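Local coordinates for uncharacterized protein PF1083 (Pyrococcus furiosus, PDB 3NRN) that binds adenosine monophosphate in a nucleotide pocket and is probably an oxidoreductase of the flavin-containing amine oxidase type, with no known substrate, at residues 67-72 with 193-198; 132-137 with 143-148; 251-256 with 368-373. All coordinates share one frame; numbering follows the deposited sequence.

In the fold
Contact 1 packs helix 64-72 against helix 188-200, beside the helix that follows the first strand of the parallel, nucleotide-binding sheet. Contact 2 is nested within the chain loop that contact 1 closes, yet lies on the opposite side of the chain's centre, about 39 Å away between contact centres, where helices 130-137 and 142-156 form a hairpin. Contact 3 comes later in the sequence and joins the turn before helix 255-262 to the loop leading into edge strand 374-376, its centre about 31 Å from that of contact 1 and about 38 Å from that of contact 2. Contacts 1 and 3 thus border the parallel sheet, while contact 2 lies by helices and by strand 86-89 of the mixed sheet.

Contact 1. Residues 67-72 with 193-198; sequences HLLRIL and DELERI
Leu72 has the largest share of this helix-helix contact, meeting Ile198 with its root and Leu195 with its tip. Starting at CB, Leu72 faces the methyl end of Ile198, with CD1 of Ile198 4.1 Å from CB of Leu72. The chi1 of Leu72 (-72°) turns CG away from its own carbonyl carbon and back beside the backbone N, and from there the CD1 branch reaches CD2 of Leu195 at 3.8 Å, the two leucines meeting at a slant. The same Leu195 methyl also receives CD2 of Leu69, one turn earlier, at 4.1 Å; here the side chains stand roughly at right angles. CD2 of Leu195 therefore meets both Leu69 and Leu72. At the other end of the contact, CD1 of Ile198 approaches the carbonyl O of Leu72 to 3.5 Å, so that a methyl packs against the backbone carbonyl of Leu72. All four touching residues are buried, and their side chains meet across the segments by apolar contact. The axes of the short helical segments come no closer than 11.4 Å and run in broadly the same direction, 36° apart, a spacing that long aliphatic side chains bridge. Beside the apolar strip, Arg197 grips Glu194 side-on: NE binds OE2 of Glu194 and NH2 binds OE1, the latter at 2.8 Å. Both oxygens are met from above the carboxylate plane, while the acid lies in the plane of the guanidinium group. Glu194 OE1 also accepts a hydrogen bond from the backbone N of Lys75, which ties helix 188-200 to the chain just beyond helix 64-72. Helix 10-21 completes the packing, with Phe18 and Arg21 against Leu72, and Leu13 and Leu14 against Leu195, while helix 388-402 touches Leu68 of helix 64-72.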
loop_
_atom_site.group_PDB
_atom_site.type_symbol
_atom_site.label_atom_id
_atom_site.label_comp_id
_atom_site.label_asym_id
_atom_site.label_seq_id
_atom_site.Cartn_x
_atom_site.Cartn_y
_atom_site.Cartn_z
ATOM N N HIS A 67 -1.211 -0.364 -14.090
ATOM C CA HIS A 67 -2.167 -0.109 -15.163
ATOM C C HIS A 67 -2.625 1.343 -15.164
ATOM O O HIS A 67 -2.678 1.977 -16.212
ATOM C CB HIS A 67 -3.398 -1.010 -15.045
ATOM C CG HIS A 67 -4.396 -0.792 -16.141
ATOM N ND1 HIS A 67 -4.087 -0.979 -17.472
ATOM C CD2 HIS A 67 -5.676 -0.349 -16.112
ATOM C CE1 HIS A 67 -5.132 -0.658 -18.215
ATOM N NE2 HIS A 67 -6.109 -0.272 -17.414
ATOM N N LEU A 68 -2.956 1.857 -13.984
ATOM C CA LEU A 68 -3.410 3.230 -13.858
ATOM C C LEU A 68 -2.331 4.200 -14.297
ATOM O O LEU A 68 -2.611 5.181 -14.980
ATOM C CB LEU A 68 -3.799 3.552 -12.415
ATOM C CG LEU A 68 -5.262 3.450 -11.999
ATOM C CD1 LEU A 68 -5.408 4.069 -10.598
ATOM C CD2 LEU A 68 -6.150 4.181 -13.007
ATOM N N LEU A 69 -1.095 3.934 -13.888
ATOM C CA LEU A 69 0.007 4.805 -14.268
ATOM C C LEU A 69 0.187 4.785 -15.787
ATOM O O LEU A 69 0.427 5.825 -16.401
ATOM C CB LEU A 69 1.293 4.363 -13.568
ATOM C CG LEU A 69 1.204 4.462 -12.041
ATOM C CD1 LEU A 69 2.411 3.798 -11.407
ATOM C CD2 LEU A 69 1.104 5.933 -11.631
ATOM N N ARG A 70 0.057 3.609 -16.398
ATOM C CA ARG A 70 0.212 3.529 -17.840
ATOM C C ARG A 70 -0.852 4.343 -18.575
ATOM O O ARG A 70 -0.522 5.151 -19.437
ATOM C CB ARG A 70 0.168 2.074 -18.329
ATOM C CG ARG A 70 0.383 1.950 -19.848
ATOM C CD ARG A 70 0.487 0.500 -20.312
ATOM N NE ARG A 70 1.569 -0.204 -19.624
ATOM C CZ ARG A 70 1.914 -1.466 -19.858
ATOM N NH1 ARG A 70 1.270 -2.180 -20.773
ATOM N NH2 ARG A 70 2.904 -2.018 -19.169
ATOM N N ILE A 71 -2.122 4.154 -18.232
ATOM C CA ILE A 71 -3.176 4.884 -18.931
ATOM C C ILE A 71 -3.161 6.385 -18.657
ATOM O O ILE A 71 -3.717 7.161 -19.433
ATOM C CB ILE A 71 -4.583 4.293 -18.622
ATOM C CG1 ILE A 71 -4.957 4.504 -17.154
ATOM C CG2 ILE A 71 -4.584 2.798 -18.940
ATOM C CD1 ILE A 71 -6.392 4.150 -16.848
ATOM N N LEU A 72 -2.518 6.800 -17.567
ATOM C CA LEU A 72 -2.426 8.222 -17.250
ATOM C C LEU A 72 -1.317 8.888 -18.053
ATOM O O LEU A 72 -1.252 10.116 -18.147
ATOM C CB LEU A 72 -2.142 8.431 -15.767
ATOM C CG LEU A 72 -3.307 8.121 -14.832
ATOM C CD1 LEU A 72 -2.864 8.324 -13.400
ATOM C CD2 LEU A 72 -4.488 9.013 -15.170
ATOM N N ASP A 193 6.222 12.435 -8.761
ATOM C CA ASP A 193 6.649 13.473 -9.701
ATOM C C ASP A 193 5.855 13.407 -11.004
ATOM O O ASP A 193 5.483 14.434 -11.570
ATOM C CB ASP A 193 8.151 13.353 -9.996
ATOM C CG ASP A 193 9.015 13.685 -8.784
ATOM O OD1 ASP A 193 8.593 14.512 -7.946
ATOM O OD2 ASP A 193 10.130 13.132 -8.678
ATOM N N GLU A 194 5.582 12.196 -11.473
ATOM C CA GLU A 194 4.818 12.033 -12.703
ATOM C C GLU A 194 3.353 12.444 -12.546
ATOM O O GLU A 194 2.787 13.074 -13.439
ATOM C CB GLU A 194 4.921 10.587 -13.199
ATOM C CG GLU A 194 6.177 10.325 -14.017
ATOM C CD GLU A 194 6.185 11.116 -15.325
ATOM O OE1 GLU A 194 5.552 10.667 -16.305
ATOM O OE2 GLU A 194 6.810 12.194 -15.366
ATOM N N LEU A 195 2.736 12.100 -11.417
ATOM C CA LEU A 195 1.340 12.472 -11.204
ATOM C C LEU A 195 1.210 13.990 -11.087
ATOM O O LEU A 195 0.238 14.573 -11.570
ATOM C CB LEU A 195 0.778 11.787 -9.944
ATOM C CG LEU A 195 0.706 10.251 -10.002
ATOM C CD1 LEU A 195 0.180 9.701 -8.688
ATOM C CD2 LEU A 195 -0.194 9.806 -11.169
ATOM N N GLU A 196 2.187 14.622 -10.440
ATOM C CA GLU A 196 2.192 16.075 -10.283
ATOM C C GLU A 196 2.309 16.745 -11.654
ATOM O O GLU A 196 1.621 17.731 -11.940
ATOM C CB GLU A 196 3.366 16.518 -9.391
ATOM C CG GLU A 196 3.603 18.030 -9.378
ATOM C CD GLU A 196 4.687 18.455 -8.393
ATOM O OE1 GLU A 196 5.797 17.894 -8.435
ATOM O OE2 GLU A 196 4.429 19.357 -7.573
ATOM N N ARG A 197 3.180 16.206 -12.501
ATOM C CA ARG A 197 3.367 16.760 -13.839
ATOM C C ARG A 197 2.090 16.633 -14.662
ATOM O O ARG A 197 1.703 17.561 -15.369
ATOM C CB ARG A 197 4.503 16.033 -14.569
ATOM C CG ARG A 197 4.569 16.326 -16.072
ATOM C CD ARG A 197 5.599 15.450 -16.777
ATOM N NE ARG A 197 5.158 14.061 -16.914
ATOM C CZ ARG A 197 4.158 13.664 -17.697
ATOM N NH1 ARG A 197 3.485 14.549 -18.420
ATOM N NH2 ARG A 197 3.833 12.379 -17.772
ATOM N N ILE A 198 1.439 15.479 -14.567
ATOM C CA ILE A 198 0.223 15.231 -15.329
ATOM C C ILE A 198 -0.910 16.162 -14.928
ATOM O O ILE A 198 -1.685 16.614 -15.777
ATOM C CB ILE A 198 -0.230 13.767 -15.176
ATOM C CG1 ILE A 198 0.806 12.844 -15.821
ATOM C CG2 ILE A 198 -1.601 13.573 -15.803
ATOM C CD1 ILE A 198 0.627 11.383 -15.473
#

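Contact 2. Residues 132-137 with 143-148; sequences EWIKEK and FLLSVL
Ile134 sends both of its branches into the row formed by Leu144, Leu145 and Leu148. Its CG2 lies 4.0 Å from CD2 of Leu144 and 3.9 Å from CD2 of Leu145; the side chains of Ile134 and Leu145 slide past each other in opposite directions. Ile134 and Leu148 reach toward each other tip to tip; CG1 of Ile134 is 3.7 Å and its CD1 3.9 Å from CD1 of Leu148. The chi1 of Ile134 (-69°) sets CG1 beside the backbone N and CG2 beside the carbonyl carbon, where CG2 touches all three leucines while CG1 and CD1 add to the contact with Leu148. Leu168 of helix 165-178 also packs on Ile134. Next along the helix, Lys135 lays its extended aliphatic chain across Leu145 at about a right angle, with CE 4.0 Å from CD1 of Leu145. Lys135 is partly exposed, and its NZ makes a long, weak ion pair with Glu140 in the connection between the helices. The segment axes are 10.9 Å apart at their closest, with their directions 150° apart. Two near-antiparallel helices joined by a short connection and zipped by aliphatic side chains form an alpha-alpha hairpin, here at the surface of the protein.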
loop_
_atom_site.group_PDB
_atom_site.type_symbol
_atom_site.label_atom_id
_atom_site.label_comp_id
_atom_site.label_asym_id
_atom_site.label_seq_id
_atom_site.Cartn_x
_atom_site.Cartn_y
_atom_site.Cartn_z
ATOM N N GLU A 132 -7.579 -21.215 9.814
ATOM C CA GLU A 132 -8.450 -22.360 10.019
ATOM C C GLU A 132 -8.731 -23.057 8.697
ATOM O O GLU A 132 -8.666 -24.286 8.607
ATOM C CB GLU A 132 -9.762 -21.898 10.644
ATOM C CG GLU A 132 -10.524 -22.988 11.365
ATOM C CD GLU A 132 -11.642 -22.430 12.222
ATOM O OE1 GLU A 132 -12.735 -22.156 11.682
ATOM O OE2 GLU A 132 -11.415 -22.253 13.439
ATOM N N TRP A 133 -9.029 -22.268 7.669
ATOM C CA TRP A 133 -9.335 -22.826 6.362
ATOM C C TRP A 133 -8.112 -23.455 5.696
ATOM O O TRP A 133 -8.243 -24.426 4.952
ATOM C CB TRP A 133 -10.005 -21.756 5.480
ATOM C CG TRP A 133 -9.245 -21.258 4.290
ATOM C CD1 TRP A 133 -8.092 -20.525 4.291
ATOM C CD2 TRP A 133 -9.627 -21.401 2.918
ATOM N NE1 TRP A 133 -7.736 -20.197 3.003
ATOM C CE2 TRP A 133 -8.660 -20.722 2.141
ATOM C CE3 TRP A 133 -10.694 -22.032 2.269
ATOM C CZ2 TRP A 133 -8.726 -20.662 0.747
ATOM C CZ3 TRP A 133 -10.761 -21.971 0.884
ATOM C CH2 TRP A 133 -9.783 -21.288 0.138
ATOM N N ILE A 134 -6.924 -22.928 5.979
ATOM C CA ILE A 134 -5.708 -23.496 5.408
ATOM C C ILE A 134 -5.462 -24.876 6.034
ATOM O O ILE A 134 -5.125 -25.830 5.338
ATOM C CB ILE A 134 -4.477 -22.575 5.658
ATOM C CG1 ILE A 134 -4.606 -21.293 4.825
ATOM C CG2 ILE A 134 -3.179 -23.306 5.300
ATOM C CD1 ILE A 134 -4.675 -21.526 3.322
ATOM N N LYS A 135 -5.639 -24.984 7.348
ATOM C CA LYS A 135 -5.437 -26.260 8.028
ATOM C C LYS A 135 -6.372 -27.336 7.469
ATOM O O LYS A 135 -5.967 -28.481 7.268
ATOM C CB LYS A 135 -5.678 -26.108 9.532
ATOM C CG LYS A 135 -4.677 -25.217 10.243
ATOM C CD LYS A 135 -5.058 -25.047 11.703
ATOM C CE LYS A 135 -4.082 -24.138 12.427
ATOM N NZ LYS A 135 -4.541 -23.850 13.817
ATOM N N GLU A 136 -7.620 -26.962 7.208
ATOM C CA GLU A 136 -8.605 -27.900 6.688
ATOM C C GLU A 136 -8.360 -28.271 5.225
ATOM O O GLU A 136 -8.228 -29.446 4.888
ATOM C CB GLU A 136 -10.006 -27.311 6.839
ATOM C CG GLU A 136 -10.329 -26.863 8.257
ATOM C CD GLU A 136 -11.677 -26.170 8.366
ATOM O OE1 GLU A 136 -11.955 -25.275 7.537
ATOM O OE2 GLU A 136 -12.452 -26.509 9.287
ATOM N N LYS A 137 -8.295 -27.262 4.363
ATOM C CA LYS A 137 -8.086 -27.476 2.934
ATOM C C LYS A 137 -6.738 -28.110 2.598
ATOM O O LYS A 137 -6.645 -28.923 1.679
ATOM C CB LYS A 137 -8.230 -26.148 2.179
ATOM C CG LYS A 137 -9.596 -25.485 2.333
ATOM C CD LYS A 137 -10.697 -26.242 1.595
ATOM C CE LYS A 137 -10.556 -26.098 0.081
ATOM N NZ LYS A 137 -11.720 -26.670 -0.661
ATOM N N PHE A 143 5.372 -25.468 8.480
ATOM C CA PHE A 143 6.125 -24.586 7.592
ATOM C C PHE A 143 5.209 -23.623 6.843
ATOM O O PHE A 143 5.448 -22.413 6.813
ATOM C CB PHE A 143 6.913 -25.400 6.570
ATOM C CG PHE A 143 7.531 -24.566 5.485
ATOM C CD1 PHE A 143 8.656 -23.789 5.741
ATOM C CD2 PHE A 143 6.970 -24.533 4.211
ATOM C CE1 PHE A 143 9.219 -22.988 4.745
ATOM C CE2 PHE A 143 7.524 -23.736 3.202
ATOM C CZ PHE A 143 8.650 -22.964 3.471
ATOM N N LEU A 144 4.165 -24.177 6.236
ATOM C CA LEU A 144 3.213 -23.403 5.458
ATOM C C LEU A 144 2.503 -22.328 6.273
ATOM O O LEU A 144 2.399 -21.180 5.837
ATOM C CB LEU A 144 2.178 -24.335 4.824
ATOM C CG LEU A 144 1.104 -23.668 3.957
ATOM C CD1 LEU A 144 1.746 -22.988 2.764
ATOM C CD2 LEU A 144 0.111 -24.709 3.494
ATOM N N LEU A 145 2.012 -22.700 7.449
ATOM C CA LEU A 145 1.306 -21.760 8.311
ATOM C C LEU A 145 2.224 -20.629 8.760
ATOM O O LEU A 145 1.777 -19.501 8.986
ATOM C CB LEU A 145 0.740 -22.499 9.523
ATOM C CG LEU A 145 -0.374 -23.479 9.150
ATOM C CD1 LEU A 145 -0.653 -24.434 10.302
ATOM C CD2 LEU A 145 -1.620 -22.687 8.771
ATOM N N SER A 146 3.509 -20.940 8.871
ATOM C CA SER A 146 4.507 -19.969 9.285
ATOM C C SER A 146 4.773 -18.976 8.154
ATOM O O SER A 146 4.856 -17.772 8.383
ATOM C CB SER A 146 5.800 -20.692 9.674
ATOM O OG SER A 146 6.714 -19.806 10.291
ATOM N N VAL A 147 4.910 -19.484 6.933
ATOM C CA VAL A 147 5.146 -18.620 5.782
ATOM C C VAL A 147 3.925 -17.736 5.509
ATOM O O VAL A 147 4.071 -16.555 5.209
ATOM C CB VAL A 147 5.463 -19.443 4.512
ATOM C CG1 VAL A 147 5.417 -18.544 3.265
ATOM C CG2 VAL A 147 6.838 -20.076 4.643
ATOM N N LEU A 148 2.725 -18.307 5.617
ATOM C CA LEU A 148 1.504 -17.548 5.378
ATOM C C LEU A 148 1.302 -16.487 6.445
ATOM O O LEU A 148 0.629 -15.486 6.204
ATOM C CB LEU A 148 0.284 -18.472 5.320
ATOM C CG LEU A 148 0.155 -19.337 4.059
ATOM C CD1 LEU A 148 -1.100 -20.186 4.139
ATOM C CD2 LEU A 148 0.106 -18.448 2.832
#

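Contact 3. Residues 251-256 with 368-373; sequences DYFDRD and EWPLNE
Trp369 opens the contact by offering one face of its indole to Phe253. CE1 of Phe253 stands over that face, 3.7 Å from CH2 of Trp369; the planes are inclined at 57° and the centroids of the phenyl and the six-membered ring are 5.4 Å apart, an oblique pairing of the two aromatics. A chi1 of -179° swings the indole beside the carbonyl carbon of Trp369, and its NE1 bonds to the backbone O of Val374. Pro370 follows at the edge of the phenyl ring: its CG lies near the ring plane, 3.6 Å from CD1 of Phe253. The ring CD of Pro370 in turn rests on one face of the preceding indole, which packs the two residues together before they meet Phe253. Leu371 then extends CD1 to within 3.9 Å of CZ of Phe253, crossing it at about a right angle. Three consecutive side chains thus gather round one buried phenyl ring. Val245 and Ile248 of helix 241-248 and Leu258 of helix 255-262 also touch that ring. Further on, Glu373 pairs by backbone hydrogen bonds with Ala235 of strand 234-237. The contact is loop-to-turn apolar packing at the border of the parallel sheet, where Phe253, just before helix 255-262, packs against the loop entering edge strand 374-376.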
loop_
_atom_site.group_PDB
_atom_site.type_symbol
_atom_site.label_atom_id
_atom_site.label_comp_id
_atom_site.label_asym_id
_atom_site.label_seq_id
_atom_site.Cartn_x
_atom_site.Cartn_y
_atom_site.Cartn_z
ATOM N N ASP A 251 -23.177 14.433 11.953
ATOM C CA ASP A 251 -24.624 14.403 11.758
ATOM C C ASP A 251 -25.077 13.921 10.386
ATOM O O ASP A 251 -26.236 13.533 10.208
ATOM C CB ASP A 251 -25.229 15.786 12.024
ATOM C CG ASP A 251 -25.154 16.181 13.485
ATOM O OD1 ASP A 251 -24.965 15.285 14.332
ATOM O OD2 ASP A 251 -25.293 17.384 13.787
ATOM N N TYR A 252 -24.167 13.942 9.423
ATOM C CA TYR A 252 -24.485 13.525 8.064
ATOM C C TYR A 252 -24.371 12.018 7.846
ATOM O O TYR A 252 -24.550 11.536 6.725
ATOM C CB TYR A 252 -23.569 14.272 7.078
ATOM C CG TYR A 252 -23.860 15.760 7.015
ATOM C CD1 TYR A 252 -24.879 16.256 6.202
ATOM C CD2 TYR A 252 -23.147 16.669 7.801
ATOM C CE1 TYR A 252 -25.183 17.615 6.173
ATOM C CE2 TYR A 252 -23.446 18.036 7.779
ATOM C CZ TYR A 252 -24.465 18.497 6.965
ATOM O OH TYR A 252 -24.785 19.837 6.955
ATOM N N PHE A 253 -24.096 11.277 8.918
ATOM C CA PHE A 253 -23.933 9.824 8.830
ATOM C C PHE A 253 -24.873 9.075 9.776
ATOM O O PHE A 253 -25.215 9.586 10.842
ATOM C CB PHE A 253 -22.483 9.444 9.172
ATOM C CG PHE A 253 -21.465 10.081 8.268
ATOM C CD1 PHE A 253 -21.096 9.470 7.073
ATOM C CD2 PHE A 253 -20.931 11.337 8.578
ATOM C CE1 PHE A 253 -20.206 10.105 6.186
ATOM C CE2 PHE A 253 -20.046 11.981 7.705
ATOM C CZ PHE A 253 -19.683 11.361 6.503
ATOM N N ASP A 254 -25.284 7.870 9.377
ATOM C CA ASP A 254 -26.163 7.034 10.196
ATOM C C ASP A 254 -25.421 6.621 11.461
ATOM O O ASP A 254 -24.204 6.427 11.438
ATOM C CB ASP A 254 -26.564 5.754 9.449
ATOM C CG ASP A 254 -27.522 6.013 8.308
ATOM O OD1 ASP A 254 -27.956 7.177 8.128
ATOM O OD2 ASP A 254 -27.844 5.041 7.593
ATOM N N ARG A 255 -26.164 6.465 12.551
ATOM C CA ARG A 255 -25.609 6.066 13.841
ATOM C C ARG A 255 -24.711 4.819 13.773
ATOM O O ARG A 255 -23.606 4.808 14.316
ATOM C CB ARG A 255 -26.755 5.812 14.832
ATOM C CG ARG A 255 -26.311 5.246 16.181
ATOM C CD ARG A 255 -27.468 4.564 16.904
ATOM N NE ARG A 255 -28.468 5.506 17.404
ATOM C CZ ARG A 255 -29.651 5.143 17.896
ATOM N NH1 ARG A 255 -29.984 3.860 17.950
ATOM N NH2 ARG A 255 -30.497 6.059 18.344
ATOM N N ASP A 256 -25.177 3.767 13.113
ATOM C CA ASP A 256 -24.379 2.549 13.041
ATOM C C ASP A 256 -23.112 2.710 12.213
ATOM O O ASP A 256 -22.133 1.988 12.433
ATOM C CB ASP A 256 -25.222 1.378 12.518
ATOM C CG ASP A 256 -25.586 1.522 11.057
ATOM O OD1 ASP A 256 -25.739 2.670 10.596
ATOM O OD2 ASP A 256 -25.734 0.484 10.377
ATOM N N GLU A 368 -20.483 0.339 3.890
ATOM C CA GLU A 368 -19.656 1.061 2.930
ATOM C C GLU A 368 -19.854 2.572 3.020
ATOM O O GLU A 368 -20.819 3.044 3.628
ATOM C CB GLU A 368 -19.946 0.570 1.510
ATOM C CG GLU A 368 -21.235 1.075 0.894
ATOM C CD GLU A 368 -21.478 0.471 -0.484
ATOM O OE1 GLU A 368 -22.243 1.060 -1.276
ATOM O OE2 GLU A 368 -20.904 -0.603 -0.770
ATOM N N TRP A 369 -18.927 3.330 2.434
ATOM C CA TRP A 369 -19.020 4.791 2.457
ATOM C C TRP A 369 -20.396 5.144 1.908
ATOM O O TRP A 369 -20.757 4.720 0.822
ATOM C CB TRP A 369 -17.915 5.410 1.599
ATOM C CG TRP A 369 -17.950 6.907 1.592
ATOM C CD1 TRP A 369 -18.359 7.715 0.571
ATOM C CD2 TRP A 369 -17.561 7.779 2.663
ATOM N NE1 TRP A 369 -18.247 9.035 0.936
ATOM C CE2 TRP A 369 -17.759 9.103 2.215
ATOM C CE3 TRP A 369 -17.065 7.569 3.953
ATOM C CZ2 TRP A 369 -17.474 10.216 3.012
ATOM C CZ3 TRP A 369 -16.780 8.680 4.751
ATOM C CH2 TRP A 369 -16.985 9.984 4.274
ATOM N N PRO A 370 -21.180 5.937 2.658
ATOM C CA PRO A 370 -22.539 6.351 2.280
ATOM C C PRO A 370 -22.787 7.530 1.330
ATOM O O PRO A 370 -23.866 7.619 0.750
ATOM C CB PRO A 370 -23.190 6.596 3.635
ATOM C CG PRO A 370 -22.073 7.266 4.381
ATOM C CD PRO A 370 -20.842 6.429 4.006
ATOM N N LEU A 371 -21.822 8.430 1.167
ATOM C CA LEU A 371 -22.033 9.604 0.310
ATOM C C LEU A 371 -21.578 9.435 -1.137
ATOM O O LEU A 371 -20.756 8.573 -1.436
ATOM C CB LEU A 371 -21.341 10.822 0.938
ATOM C CG LEU A 371 -21.808 11.093 2.370
ATOM C CD1 LEU A 371 -21.060 12.276 2.955
ATOM C CD2 LEU A 371 -23.310 11.365 2.355
ATOM N N ASN A 372 -22.110 10.273 -2.023
ATOM C CA ASN A 372 -21.780 10.214 -3.444
ATOM C C ASN A 372 -21.052 11.461 -3.956
ATOM O O ASN A 372 -20.284 11.383 -4.916
ATOM C CB ASN A 372 -23.055 10.019 -4.275
ATOM C CG ASN A 372 -23.884 8.828 -3.818
ATOM O OD1 ASN A 372 -23.350 7.762 -3.515
ATOM N ND2 ASN A 372 -25.197 9.002 -3.784
ATOM N N GLU A 373 -21.309 12.609 -3.332
ATOM C CA GLU A 373 -20.677 13.866 -3.741
ATOM C C GLU A 373 -19.258 13.939 -3.196
ATOM O O GLU A 373 -18.424 14.698 -3.690
ATOM C CB GLU A 373 -21.480 15.077 -3.240
ATOM C CG GLU A 373 -21.669 15.151 -1.727
ATOM C CD GLU A 373 -22.916 14.410 -1.239
ATOM O OE1 GLU A 373 -23.029 13.186 -1.471
ATOM O OE2 GLU A 373 -23.787 15.060 -0.619
#